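Local coordinates for phosphoribosylaminoimidazole-succinocarboxamide synthase (PDB 1KUT), which catalyses the ATP-dependent condensation of carboxyaminoimidazole ribonucleotide (CAIR) with L-aspartate to give SAICAR in de novo purine biosynthesis, at residues G5-V10 with G184-P189; K78-E83 with E142-A147; V85-K90 with V95-G100; E157-A162 with D190-R195. All blocks are in the same frame, centred on the assembly; numbering follows the deposited sequence.

Three of the four contacts use the six-stranded antiparallel sheet and what packs on it. Interactions 2 and 4 are buried and apolar: each sets one end of helix 138-160 against that sheet, on opposite sides of the chain's centre, through an aromatic ring with an aliphatic or selenium-bearing group over its face. Interaction 3 lies at the surface and shares strand 78-87 with interaction 2, but its chemistry is mostly charged, with one bridging water, and it reaches toward the second subunit. Interaction 1, partly buried, is ionic; it ties the N-terminal five-stranded sheet to the loop that leads into the 190-195 segment of interaction 4, where Thr-7 packs on Asp-190.

Interaction 1 (G5-V10 with G184-P189); sequences GKTKIV and GDEISP
Two carboxylates, those of Asp-185 and Glu-186, receive the ammonium end of Lys-8, and they receive it differently. On Asp-185, CE of the lysine stands above the carboxylate plane, out beyond OD1 and 3.1 Å from it, while NZ stands tilted out of the plane, 3.3 Å from the same OD1 in a salt bridge. On Glu-186, NZ approaches OE1 on its anti lone pair, the one facing away from OE2, in a short hydrogen-bonded salt bridge of 2.5 Å. The other oxygen, OE2, is taken by OG of Ser-188, modelled so close that the length is doubtful. Lys-8 runs out extended and then bends at its last torsion (chi4 -61°), which swings NZ between the acids and lets it give a further hydrogen bond to OG1 of Thr-7, 2.9 Å away. A methionine in place of Lys-8 would probably leave the two neighbouring acids, Asp-185 and Glu-186, without the positive charge between them. Asp-185 has a second, long and weak ion pair to Lys-170, and Glu-186 also packs on Thr-47 of helix 39-55. The start of strand 8-13 is thus joined to the loop between strands 181-183 and 192-196 by one shared ammonium group, which probably offsets much of the acids' negative charge and helps keep the buried Glu-186 carboxylate from turning.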
loop_
_atom_site.group_PDB
_atom_site.type_symbol
_atom_site.label_atom_id
_atom_site.label_comp_id
_atom_site.label_asym_id
_atom_site.label_seq_id
_atom_site.Cartn_x
_atom_site.Cartn_y
_atom_site.Cartn_z
ATOM N N GLY B 5 -13.959 21.159 5.420
ATOM C CA GLY B 5 -12.899 20.192 5.685
ATOM C C GLY B 5 -12.058 20.647 6.873
ATOM O O GLY B 5 -12.478 21.526 7.624
ATOM N N LYS B 6 -10.867 20.085 7.050
ATOM C CA LYS B 6 -10.030 20.457 8.193
ATOM C C LYS B 6 -9.305 21.806 8.126
ATOM O O LYS B 6 -9.148 22.463 9.160
ATOM C CB LYS B 6 -9.015 19.339 8.485
ATOM N N THR B 7 -8.854 22.226 6.940
ATOM C CA THR B 7 -8.142 23.504 6.824
ATOM C C THR B 7 -8.813 24.505 5.897
ATOM O O THR B 7 -8.381 25.664 5.783
ATOM C CB THR B 7 -6.696 23.316 6.323
ATOM O OG1 THR B 7 -6.697 23.023 4.918
ATOM C CG2 THR B 7 -6.023 22.183 7.074
ATOM N N LYS B 8 -9.862 24.064 5.222
ATOM C CA LYS B 8 -10.557 24.955 4.318
ATOM C C LYS B 8 -12.001 24.544 4.128
ATOM O O LYS B 8 -12.387 23.405 4.422
ATOM C CB LYS B 8 -9.825 25.022 2.970
ATOM C CG LYS B 8 -9.407 23.684 2.440
ATOM C CD LYS B 8 -8.408 23.843 1.317
ATOM C CE LYS B 8 -7.733 22.522 1.027
ATOM N NZ LYS B 8 -6.980 22.017 2.203
ATOM N N ILE B 9 -12.788 25.504 3.647
ATOM C CA ILE B 9 -14.205 25.322 3.399
ATOM C C ILE B 9 -14.460 25.568 1.914
ATOM O O ILE B 9 -13.974 26.551 1.341
ATOM C CB ILE B 9 -15.024 26.351 4.207
ATOM C CG1 ILE B 9 -14.590 26.331 5.671
ATOM C CG2 ILE B 9 -16.503 26.044 4.113
ATOM C CD1 ILE B 9 -15.086 27.518 6.472
ATOM N N VAL B 10 -15.214 24.679 1.282
ATOM C CA VAL B 10 -15.526 24.865 -0.122
ATOM C C VAL B 10 -17.000 25.229 -0.266
ATOM O O VAL B 10 -17.873 24.648 0.381
ATOM C CB VAL B 10 -15.223 23.595 -0.950
ATOM C CG1 VAL B 10 -16.233 22.515 -0.637
ATOM C CG2 VAL B 10 -15.240 23.923 -2.425
ATOM N N GLY B 184 -6.483 19.371 -7.449
ATOM C CA GLY B 184 -7.375 20.143 -6.607
ATOM C C GLY B 184 -6.630 20.513 -5.341
ATOM O O GLY B 184 -5.418 20.746 -5.358
ATOM N N ASP B 185 -7.363 20.554 -4.243
ATOM C CA ASP B 185 -6.832 20.871 -2.930
ATOM C C ASP B 185 -5.935 22.096 -2.881
ATOM O O ASP B 185 -6.305 23.148 -3.399
ATOM C CB ASP B 185 -6.100 19.666 -2.351
ATOM C CG ASP B 185 -6.111 19.668 -0.826
ATOM O OD1 ASP B 185 -7.214 19.767 -0.252
ATOM O OD2 ASP B 185 -5.034 19.576 -0.202
ATOM N N GLU B 186 -4.763 21.976 -2.269
ATOM C CA GLU B 186 -3.864 23.118 -2.138
ATOM C C GLU B 186 -2.384 22.752 -2.293
ATOM O O GLU B 186 -2.037 21.616 -2.642
ATOM C CB GLU B 186 -4.083 23.777 -0.772
ATOM C CG GLU B 186 -3.604 22.942 0.435
ATOM C CD GLU B 186 -3.845 23.631 1.791
ATOM O OE1 GLU B 186 -4.975 23.550 2.329
ATOM O OE2 GLU B 186 -2.905 24.268 2.316
ATOM N N ILE B 187 -1.519 23.732 -2.038
ATOM C CA ILE B 187 -0.084 23.537 -2.107
ATOM C C ILE B 187 0.566 24.514 -1.142
ATOM O O ILE B 187 0.875 25.652 -1.501
ATOM C CB ILE B 187 0.483 23.798 -3.513
ATOM C CG1 ILE B 187 -0.199 22.914 -4.552
ATOM C CG2 ILE B 187 1.949 23.454 -3.524
ATOM C CD1 ILE B 187 0.367 23.102 -5.958
ATOM N N SER B 188 0.788 24.070 0.092
ATOM C CA SER B 188 1.391 24.942 1.088
ATOM C C SER B 188 2.150 24.103 2.088
ATOM O O SER B 188 2.214 22.885 1.951
ATOM C CB SER B 188 0.295 25.720 1.811
ATOM O OG SER B 188 -0.521 24.822 2.558
ATOM N N PRO B 189 2.751 24.750 3.108
ATOM C CA PRO B 189 3.498 24.003 4.124
ATOM C C PRO B 189 2.660 22.892 4.718
ATOM O O PRO B 189 3.191 21.938 5.282
ATOM C CB PRO B 189 3.878 25.085 5.131
ATOM C CG PRO B 189 4.193 26.248 4.209
ATOM C CD PRO B 189 3.001 26.198 3.241
#

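Interaction 2 (K78-E83 with E142-A147); sequences KMFPLE and EKMKEA
Met-144, modelled as selenomethionine, reaches from helix 138-160 to Phe-80 and Leu-82. Its CB leaves the helix toward the strand, and CG stands anti to the carbonyl carbon (chi1 -74°), carrying the chain outward from the helix. Next comes SE, which lies over one face of the Phe-80 ring, 4.4 Å from the ring centroid and only 13° off the normal. A bend at the last torsion then keeps the methyl CE over the same face, 4.2 Å from the centroid, as a CH-pi contact offset toward the rim beside CD2 and CE2. The same CE touches the tip of Leu-82, at 4.0 Å from its CD2, so one methyl serves two neighbours, the ring face in one direction and the leucine methyl at about a right angle to it. Pro-81, in what looks like an inverse gamma turn, separates the two residues that take part on the strand side. Ala-136 packs on both Phe-80 and Met-144, and Lys-145, next along the helix, makes a salt bridge with Asp-128 of the second subunit. This is a Met-aromatic contact in the buried layer between a long helix and a sheet, helix-on-sheet packing in an alpha+beta fold with antiparallel sheets.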
loop_
_atom_site.group_PDB
_atom_site.type_symbol
_atom_site.label_atom_id
_atom_site.label_comp_id
_atom_site.label_asym_id
_atom_site.label_seq_id
_atom_site.Cartn_x
_atom_site.Cartn_y
_atom_site.Cartn_z
ATOM N N LYS B 78 -14.890 16.710 -9.546
ATOM C CA LYS B 78 -15.458 15.585 -8.820
ATOM C C LYS B 78 -14.189 14.923 -8.261
ATOM O O LYS B 78 -13.505 14.167 -8.954
ATOM C CB LYS B 78 -16.212 14.621 -9.745
ATOM C CG LYS B 78 -17.148 13.689 -8.955
ATOM C CD LYS B 78 -17.861 12.655 -9.834
ATOM C CE LYS B 78 -18.884 11.868 -9.006
ATOM N NZ LYS B 78 -18.260 11.279 -7.777
HETATM N N MSE B 79 -13.869 15.247 -7.011
HETATM C CA MSE B 79 -12.660 14.744 -6.361
HETATM C C MSE B 79 -12.567 13.229 -6.162
HETATM O O MSE B 79 -13.581 12.540 -6.015
HETATM C CB MSE B 79 -12.498 15.435 -5.004
HETATM C CG MSE B 79 -12.359 16.963 -5.079
HETATM SE SE MSE B 79 -10.809 17.571 -6.108
HETATM C CE MSE B 79 -9.416 16.753 -5.032
ATOM N N PHE B 80 -11.341 12.713 -6.189
ATOM C CA PHE B 80 -11.102 11.299 -5.928
ATOM C C PHE B 80 -10.834 11.228 -4.423
ATOM O O PHE B 80 -10.145 12.091 -3.875
ATOM C CB PHE B 80 -9.860 10.786 -6.658
ATOM C CG PHE B 80 -10.036 10.626 -8.147
ATOM C CD1 PHE B 80 -9.927 11.712 -8.998
ATOM C CD2 PHE B 80 -10.269 9.369 -8.700
ATOM C CE1 PHE B 80 -10.041 11.544 -10.381
ATOM C CE2 PHE B 80 -10.383 9.200 -10.081
ATOM C CZ PHE B 80 -10.267 10.288 -10.915
ATOM N N PRO B 81 -11.384 10.212 -3.732
ATOM C CA PRO B 81 -11.164 10.082 -2.283
ATOM C C PRO B 81 -9.733 9.581 -2.112
ATOM O O PRO B 81 -9.489 8.502 -1.558
ATOM C CB PRO B 81 -12.197 9.037 -1.879
ATOM C CG PRO B 81 -12.199 8.110 -3.079
ATOM C CD PRO B 81 -12.180 9.082 -4.256
ATOM N N LEU B 82 -8.783 10.385 -2.572
ATOM C CA LEU B 82 -7.397 9.963 -2.555
ATOM C C LEU B 82 -6.395 11.050 -2.205
ATOM O O LEU B 82 -6.630 12.233 -2.442
ATOM C CB LEU B 82 -7.082 9.408 -3.945
ATOM C CG LEU B 82 -6.694 7.958 -4.205
ATOM C CD1 LEU B 82 -7.495 6.973 -3.342
ATOM C CD2 LEU B 82 -6.904 7.719 -5.691
ATOM N N GLU B 83 -5.276 10.628 -1.630
ATOM C CA GLU B 83 -4.176 11.512 -1.279
ATOM C C GLU B 83 -2.986 10.876 -1.993
ATOM O O GLU B 83 -2.632 9.745 -1.718
ATOM C CB GLU B 83 -3.960 11.538 0.234
ATOM C CG GLU B 83 -5.007 12.352 0.971
ATOM C CD GLU B 83 -4.676 12.563 2.447
ATOM O OE1 GLU B 83 -3.484 12.746 2.781
ATOM O OE2 GLU B 83 -5.613 12.565 3.280
ATOM N N GLU B 142 -2.860 5.944 -13.416
ATOM C CA GLU B 142 -1.581 6.193 -14.080
ATOM C C GLU B 142 -1.427 7.661 -14.476
ATOM O O GLU B 142 -0.316 8.188 -14.502
ATOM C CB GLU B 142 -1.437 5.294 -15.308
ATOM C CG GLU B 142 -0.013 4.799 -15.561
ATOM C CD GLU B 142 0.569 4.027 -14.374
ATOM O OE1 GLU B 142 -0.224 3.440 -13.602
ATOM O OE2 GLU B 142 1.816 3.992 -14.217
ATOM N N LYS B 143 -2.533 8.321 -14.791
ATOM C CA LYS B 143 -2.488 9.740 -15.133
ATOM C C LYS B 143 -2.083 10.502 -13.867
ATOM O O LYS B 143 -1.148 11.312 -13.885
ATOM C CB LYS B 143 -3.862 10.229 -15.598
ATOM C CG LYS B 143 -4.185 9.864 -17.044
ATOM C CD LYS B 143 -5.532 10.409 -17.494
ATOM C CE LYS B 143 -5.693 10.243 -19.001
ATOM N NZ LYS B 143 -7.061 10.605 -19.475
HETATM N N MSE B 144 -2.791 10.224 -12.774
HETATM C CA MSE B 144 -2.519 10.863 -11.491
HETATM C C MSE B 144 -1.081 10.696 -11.084
HETATM O O MSE B 144 -0.502 11.602 -10.510
HETATM C CB MSE B 144 -3.425 10.302 -10.392
HETATM C CG MSE B 144 -4.818 10.794 -10.508
HETATM SE SE MSE B 144 -5.782 10.301 -8.956
HETATM C CE MSE B 144 -6.440 8.547 -9.547
ATOM N N LYS B 145 -0.506 9.531 -11.357
ATOM C CA LYS B 145 0.897 9.309 -11.029
ATOM C C LYS B 145 1.791 10.193 -11.899
ATOM O O LYS B 145 2.723 10.819 -11.396
ATOM C CB LYS B 145 1.275 7.847 -11.254
ATOM C CG LYS B 145 1.367 7.014 -9.983
ATOM C CD LYS B 145 1.754 5.562 -10.291
ATOM C CE LYS B 145 3.098 5.462 -11.013
ATOM N NZ LYS B 145 3.489 4.030 -11.223
ATOM N N GLU B 146 1.510 10.241 -13.201
ATOM C CA GLU B 146 2.308 11.039 -14.142
ATOM C C GLU B 146 2.212 12.520 -13.803
ATOM O O GLU B 146 3.200 13.254 -13.838
ATOM C CB GLU B 146 1.826 10.826 -15.589
ATOM C CG GLU B 146 1.773 9.367 -16.057
ATOM C CD GLU B 146 1.213 9.215 -17.486
ATOM O OE1 GLU B 146 1.914 9.611 -18.457
ATOM O OE2 GLU B 146 0.067 8.707 -17.632
ATOM N N ALA B 147 1.006 12.958 -13.482
ATOM C CA ALA B 147 0.801 14.343 -13.136
ATOM C C ALA B 147 1.576 14.645 -11.850
ATOM O O ALA B 147 2.368 15.598 -11.793
ATOM C CB ALA B 147 -0.680 14.603 -12.953
#

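Interaction 3 (V85-K90 with V95-G100); sequences VVRLKK and VRRYGG
Across the short connection from strand 78-87 to helix 93-98 the backbones come nearest at Lys-90 and Val-95, with their CA atoms 6.2 Å apart. In this strand-to-helix link CG1 of Val-95 rests against the base of Lys-90, 4.1 Å from its CB. Further along, the extended lysine chain passes Gly-100, where a CB would collide with CD of Lys-90; glycine is also demanded by the backbone there. The other pairing is of like charges: NH2 of Arg-87 and NH2 of Arg-97 lie 3.2 Å apart, with the guanidinium planes turned 58° to each other. Glu-112 probably makes the pairing tolerable, since one of its carboxylate oxygens takes NE of Arg-87 and the other NH1 of Arg-97. The Arg-87 guanidinium has CG1 of Val-85 over its centre, and the Arg-97 one has CE2 of Tyr-98 over a face, 3.5 Å above the plane. Tyr-98 also links this corner to the second subunit, its hydroxyl hydrogen-bonded to O of Met-124 there. NZ of Lys-90 has its salt bridge with Glu-104, and a water bound 2.7 Å from O of Gly-99 accepts a weak bond from that NZ.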
loop_
_atom_site.group_PDB
_atom_site.type_symbol
_atom_site.label_atom_id
_atom_site.label_comp_id
_atom_site.label_asym_id
_atom_site.label_seq_id
_atom_site.Cartn_x
_atom_site.Cartn_y
_atom_site.Cartn_z
ATOM N N VAL B 85 0.903 10.940 -2.676
ATOM C CA VAL B 85 2.134 11.457 -2.126
ATOM C C VAL B 85 3.341 11.115 -2.982
ATOM O O VAL B 85 3.500 9.972 -3.428
ATOM C CB VAL B 85 2.356 10.885 -0.712
ATOM C CG1 VAL B 85 3.659 11.409 -0.122
ATOM C CG2 VAL B 85 1.170 11.243 0.178
ATOM N N VAL B 86 4.186 12.115 -3.225
ATOM C CA VAL B 86 5.398 11.889 -3.982
ATOM C C VAL B 86 6.555 12.139 -3.028
ATOM O O VAL B 86 6.605 13.175 -2.340
ATOM C CB VAL B 86 5.510 12.834 -5.186
ATOM C CG1 VAL B 86 6.796 12.549 -5.942
ATOM C CG2 VAL B 86 4.322 12.637 -6.113
ATOM N N ARG B 87 7.479 11.189 -2.956
ATOM C CA ARG B 87 8.616 11.357 -2.075
ATOM C C ARG B 87 9.885 11.469 -2.892
ATOM O O ARG B 87 10.099 10.701 -3.826
ATOM C CB ARG B 87 8.732 10.172 -1.114
ATOM C CG ARG B 87 7.538 10.033 -0.186
ATOM C CD ARG B 87 7.594 8.745 0.587
ATOM N NE ARG B 87 6.319 8.486 1.247
ATOM C CZ ARG B 87 5.872 9.144 2.312
ATOM N NH1 ARG B 87 6.602 10.107 2.856
ATOM N NH2 ARG B 87 4.684 8.841 2.824
ATOM N N LEU B 88 10.708 12.452 -2.534
ATOM C CA LEU B 88 11.977 12.692 -3.184
ATOM C C LEU B 88 13.062 12.312 -2.187
ATOM O O LEU B 88 14.168 11.931 -2.567
ATOM C CB LEU B 88 12.105 14.176 -3.547
ATOM C CG LEU B 88 11.857 14.607 -4.996
ATOM C CD1 LEU B 88 10.700 13.861 -5.579
ATOM C CD2 LEU B 88 11.610 16.104 -5.039
ATOM N N LYS B 89 12.734 12.426 -0.907
ATOM C CA LYS B 89 13.666 12.097 0.157
ATOM C C LYS B 89 12.937 11.319 1.231
ATOM O O LYS B 89 11.736 11.504 1.433
ATOM C CB LYS B 89 14.271 13.358 0.768
ATOM C CG LYS B 89 15.102 14.199 -0.201
ATOM C CD LYS B 89 15.900 15.261 0.538
ATOM C CE LYS B 89 16.624 16.203 -0.427
ATOM N NZ LYS B 89 17.446 15.490 -1.446
ATOM N N LYS B 90 13.668 10.447 1.915
ATOM C CA LYS B 90 13.090 9.616 2.963
ATOM C C LYS B 90 12.699 10.451 4.167
ATOM O O LYS B 90 13.547 11.093 4.779
ATOM C CB LYS B 90 14.090 8.546 3.413
ATOM C CG LYS B 90 14.568 7.594 2.336
ATOM C CD LYS B 90 15.577 6.612 2.935
ATOM C CE LYS B 90 16.195 5.688 1.886
ATOM N NZ LYS B 90 17.369 4.926 2.442
ATOM N N VAL B 95 10.052 6.556 6.830
ATOM C CA VAL B 95 11.134 5.999 7.630
ATOM C C VAL B 95 10.567 5.066 8.698
ATOM O O VAL B 95 11.178 4.059 9.052
ATOM C CB VAL B 95 11.987 7.108 8.280
ATOM C CG1 VAL B 95 12.834 7.793 7.210
ATOM C CG2 VAL B 95 11.092 8.134 8.969
ATOM N N ARG B 96 9.371 5.379 9.184
ATOM C CA ARG B 96 8.747 4.542 10.197
ATOM C C ARG B 96 8.264 3.197 9.646
ATOM O O ARG B 96 8.026 2.259 10.406
ATOM C CB ARG B 96 7.577 5.289 10.845
ATOM C CG ARG B 96 7.992 6.617 11.493
ATOM C CD ARG B 96 6.953 7.084 12.491
ATOM N NE ARG B 96 5.666 7.372 11.865
ATOM C CZ ARG B 96 5.379 8.485 11.192
ATOM N NH1 ARG B 96 6.289 9.446 11.050
ATOM N NH2 ARG B 96 4.172 8.632 10.655
ATOM N N ARG B 97 8.125 3.090 8.331
ATOM C CA ARG B 97 7.662 1.837 7.733
ATOM C C ARG B 97 8.784 0.997 7.132
ATOM O O ARG B 97 8.770 -0.230 7.224
ATOM C CB ARG B 97 6.643 2.117 6.621
ATOM C CG ARG B 97 5.260 2.524 7.074
ATOM C CD ARG B 97 4.413 2.873 5.863
ATOM N NE ARG B 97 4.787 4.182 5.333
ATOM C CZ ARG B 97 4.715 4.525 4.052
ATOM N NH1 ARG B 97 4.284 3.646 3.146
ATOM N NH2 ARG B 97 5.059 5.753 3.680
ATOM N N TYR B 98 9.759 1.668 6.529
ATOM C CA TYR B 98 10.842 0.977 5.854
ATOM C C TYR B 98 12.236 1.293 6.371
ATOM O O TYR B 98 13.224 0.802 5.819
ATOM C CB TYR B 98 10.772 1.326 4.369
ATOM C CG TYR B 98 9.378 1.211 3.811
ATOM C CD1 TYR B 98 8.684 0.004 3.886
ATOM C CD2 TYR B 98 8.738 2.306 3.231
ATOM C CE1 TYR B 98 7.382 -0.116 3.401
ATOM C CE2 TYR B 98 7.425 2.201 2.736
ATOM C CZ TYR B 98 6.754 0.985 2.825
ATOM O OH TYR B 98 5.467 0.846 2.331
ATOM N N GLY B 99 12.326 2.113 7.414
ATOM C CA GLY B 99 13.633 2.472 7.938
ATOM C C GLY B 99 14.367 3.424 6.998
ATOM O O GLY B 99 13.767 4.021 6.096
ATOM N N GLY B 100 15.672 3.572 7.202
ATOM C CA GLY B 100 16.447 4.457 6.350
ATOM C C GLY B 100 16.865 5.722 7.071
ATOM O O GLY B 100 16.568 5.897 8.259
HETATM O O HOH W 1 14.682 3.307 3.625
#

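Interaction 4 (E157-A162 with D190-R195); sequences EFFERA and DTFRLR
Phe-159 and Leu-194 make the closest approach, and it is a CH-pi contact: the methyl CD1 of the leucine sits over one face of the ring, 3.7 Å from the centroid and 27° off the normal. It is offset toward the rim on the side where the ring joins the chain, which brings CD1 to 3.4 Å from CG of Phe-159. With its CG swung opposite the main-chain nitrogen (chi1 -174°), Leu-194 directs both methyls at the helix, and CD2 settles 3.8 Å from CD1 of the ring. The opposite face of the Phe-159 ring is covered by CD2 of the neighbouring Phe-158, 3.9 Å above the plane, so the ring is sandwiched between a leucine methyl and an aromatic edge atom.

Helix 138-160 here lays its C-terminal part against strand 192-196, in the helix-on-antiparallel-sheet packing of this alpha+beta fold. Leu-223 and Cys-224 of helix 214-229 also touch Phe-159.

The aromatic contact is with Phe-192. The two side chains approach from opposite directions, with CZ of Phe-159 4.0 Å from CZ of Phe-192; the centroids are 5.5 Å apart and the planes inclined obliquely at 54°. An alanine in place of Phe-159 is likely to open a gap beneath Leu-194 and leave the end of Phe-192 without its aromatic neighbour. Phe-192 also packs on Leu-50 of helix 39-55, on Ile-187 and on Ile-169 of strand 164-175.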
loop_
_atom_site.group_PDB
_atom_site.type_symbol
_atom_site.label_atom_id
_atom_site.label_comp_id
_atom_site.label_asym_id
_atom_site.label_seq_id
_atom_site.Cartn_x
_atom_site.Cartn_y
_atom_site.Cartn_z
ATOM N N GLU B 157 12.138 22.207 -9.090
ATOM C CA GLU B 157 13.014 23.137 -9.805
ATOM C C GLU B 157 12.706 24.572 -9.398
ATOM O O GLU B 157 13.574 25.456 -9.429
ATOM C CB GLU B 157 12.832 22.956 -11.314
ATOM C CG GLU B 157 13.065 21.523 -11.748
ATOM C CD GLU B 157 12.423 21.197 -13.086
ATOM O OE1 GLU B 157 11.231 21.542 -13.271
ATOM O OE2 GLU B 157 13.101 20.586 -13.947
ATOM N N PHE B 158 11.459 24.786 -9.009
ATOM C CA PHE B 158 10.989 26.085 -8.568
ATOM C C PHE B 158 11.721 26.526 -7.297
ATOM O O PHE B 158 12.387 27.565 -7.284
ATOM C CB PHE B 158 9.491 26.013 -8.287
ATOM C CG PHE B 158 8.891 27.322 -7.913
ATOM C CD1 PHE B 158 8.597 28.267 -8.890
ATOM C CD2 PHE B 158 8.643 27.628 -6.579
ATOM C CE1 PHE B 158 8.058 29.505 -8.544
ATOM C CE2 PHE B 158 8.109 28.860 -6.218
ATOM C CZ PHE B 158 7.814 29.803 -7.202
ATOM N N PHE B 159 11.592 25.734 -6.233
ATOM C CA PHE B 159 12.226 26.041 -4.948
ATOM C C PHE B 159 13.738 25.965 -5.031
ATOM O O PHE B 159 14.454 26.532 -4.200
ATOM C CB PHE B 159 11.741 25.072 -3.872
ATOM C CG PHE B 159 10.286 25.190 -3.578
ATOM C CD1 PHE B 159 9.771 26.361 -3.034
ATOM C CD2 PHE B 159 9.418 24.140 -3.872
ATOM C CE1 PHE B 159 8.402 26.492 -2.785
ATOM C CE2 PHE B 159 8.050 24.260 -3.630
ATOM C CZ PHE B 159 7.541 25.438 -3.084
ATOM N N GLU B 160 14.210 25.243 -6.038
ATOM C CA GLU B 160 15.627 25.056 -6.284
ATOM C C GLU B 160 16.292 26.423 -6.480
ATOM O O GLU B 160 17.393 26.677 -5.984
ATOM C CB GLU B 160 15.779 24.190 -7.535
ATOM C CG GLU B 160 17.154 23.611 -7.770
ATOM C CD GLU B 160 17.160 22.578 -8.889
ATOM O OE1 GLU B 160 16.887 22.956 -10.057
ATOM O OE2 GLU B 160 17.432 21.388 -8.589
ATOM N N ARG B 161 15.605 27.311 -7.192
ATOM C CA ARG B 161 16.138 28.642 -7.446
ATOM C C ARG B 161 16.488 29.363 -6.147
ATOM O O ARG B 161 17.322 30.269 -6.144
ATOM C CB ARG B 161 15.128 29.493 -8.206
ATOM C CG ARG B 161 14.727 28.992 -9.570
ATOM C CD ARG B 161 13.764 30.006 -10.169
ATOM N NE ARG B 161 12.960 29.475 -11.261
ATOM C CZ ARG B 161 11.907 30.107 -11.774
ATOM N NH1 ARG B 161 11.547 31.290 -11.284
ATOM N NH2 ARG B 161 11.207 29.557 -12.761
ATOM N N ALA B 162 15.839 28.968 -5.051
ATOM C CA ALA B 162 16.063 29.582 -3.742
ATOM C C ALA B 162 16.909 28.711 -2.817
ATOM O O ALA B 162 17.034 28.997 -1.622
ATOM C CB ALA B 162 14.726 29.869 -3.086
ATOM N N ASP B 190 1.340 23.001 4.590
ATOM C CA ASP B 190 0.466 21.952 5.107
ATOM C C ASP B 190 0.541 20.667 4.258
ATOM O O ASP B 190 0.220 19.589 4.743
ATOM C CB ASP B 190 -0.993 22.419 5.122
ATOM C CG ASP B 190 -1.330 23.289 6.313
ATOM O OD1 ASP B 190 -2.530 23.562 6.511
ATOM O OD2 ASP B 190 -0.419 23.706 7.048
ATOM N N THR B 191 0.968 20.775 2.999
ATOM C CA THR B 191 1.000 19.609 2.113
ATOM C C THR B 191 2.354 19.183 1.600
ATOM O O THR B 191 2.456 18.229 0.819
ATOM C CB THR B 191 0.083 19.820 0.867
ATOM O OG1 THR B 191 0.473 21.016 0.180
ATOM C CG2 THR B 191 -1.370 19.953 1.279
ATOM N N PHE B 192 3.396 19.889 2.012
ATOM C CA PHE B 192 4.735 19.541 1.585
ATOM C C PHE B 192 5.762 19.880 2.652
ATOM O O PHE B 192 5.502 20.706 3.539
ATOM C CB PHE B 192 5.073 20.226 0.247
ATOM C CG PHE B 192 5.124 21.741 0.296
ATOM C CD1 PHE B 192 6.096 22.411 1.047
ATOM C CD2 PHE B 192 4.272 22.498 -0.508
ATOM C CE1 PHE B 192 6.226 23.803 0.990
ATOM C CE2 PHE B 192 4.392 23.899 -0.575
ATOM C CZ PHE B 192 5.378 24.549 0.177
ATOM N N ARG B 193 6.909 19.205 2.563
ATOM C CA ARG B 193 8.044 19.370 3.468
ATOM C C ARG B 193 9.150 19.988 2.623
ATOM O O ARG B 193 9.644 19.358 1.683
ATOM C CB ARG B 193 8.530 18.011 3.977
ATOM C CG ARG B 193 7.545 17.216 4.823
ATOM C CD ARG B 193 8.148 15.832 5.099
ATOM N NE ARG B 193 7.617 15.140 6.272
ATOM C CZ ARG B 193 6.334 14.852 6.467
ATOM N NH1 ARG B 193 5.421 15.204 5.570
ATOM N NH2 ARG B 193 5.967 14.184 7.554
ATOM N N LEU B 194 9.536 21.214 2.950
ATOM C CA LEU B 194 10.562 21.906 2.184
ATOM C C LEU B 194 11.701 22.272 3.120
ATOM O O LEU B 194 11.467 22.805 4.207
ATOM C CB LEU B 194 9.968 23.164 1.561
ATOM C CG LEU B 194 10.862 23.951 0.613
ATOM C CD1 LEU B 194 10.779 23.345 -0.781
ATOM C CD2 LEU B 194 10.420 25.416 0.605
ATOM N N ARG B 195 12.929 22.002 2.702
ATOM C CA ARG B 195 14.064 22.291 3.559
ATOM C C ARG B 195 15.209 23.036 2.899
ATOM O O ARG B 195 15.412 22.956 1.689
ATOM C CB ARG B 195 14.592 20.991 4.151
ATOM C CG ARG B 195 15.636 21.180 5.229
ATOM C CD ARG B 195 15.748 19.918 6.047
ATOM N NE ARG B 195 14.419 19.370 6.315
ATOM C CZ ARG B 195 13.422 20.047 6.884
ATOM N NH1 ARG B 195 13.603 21.310 7.258
ATOM N NH2 ARG B 195 12.239 19.464 7.060
#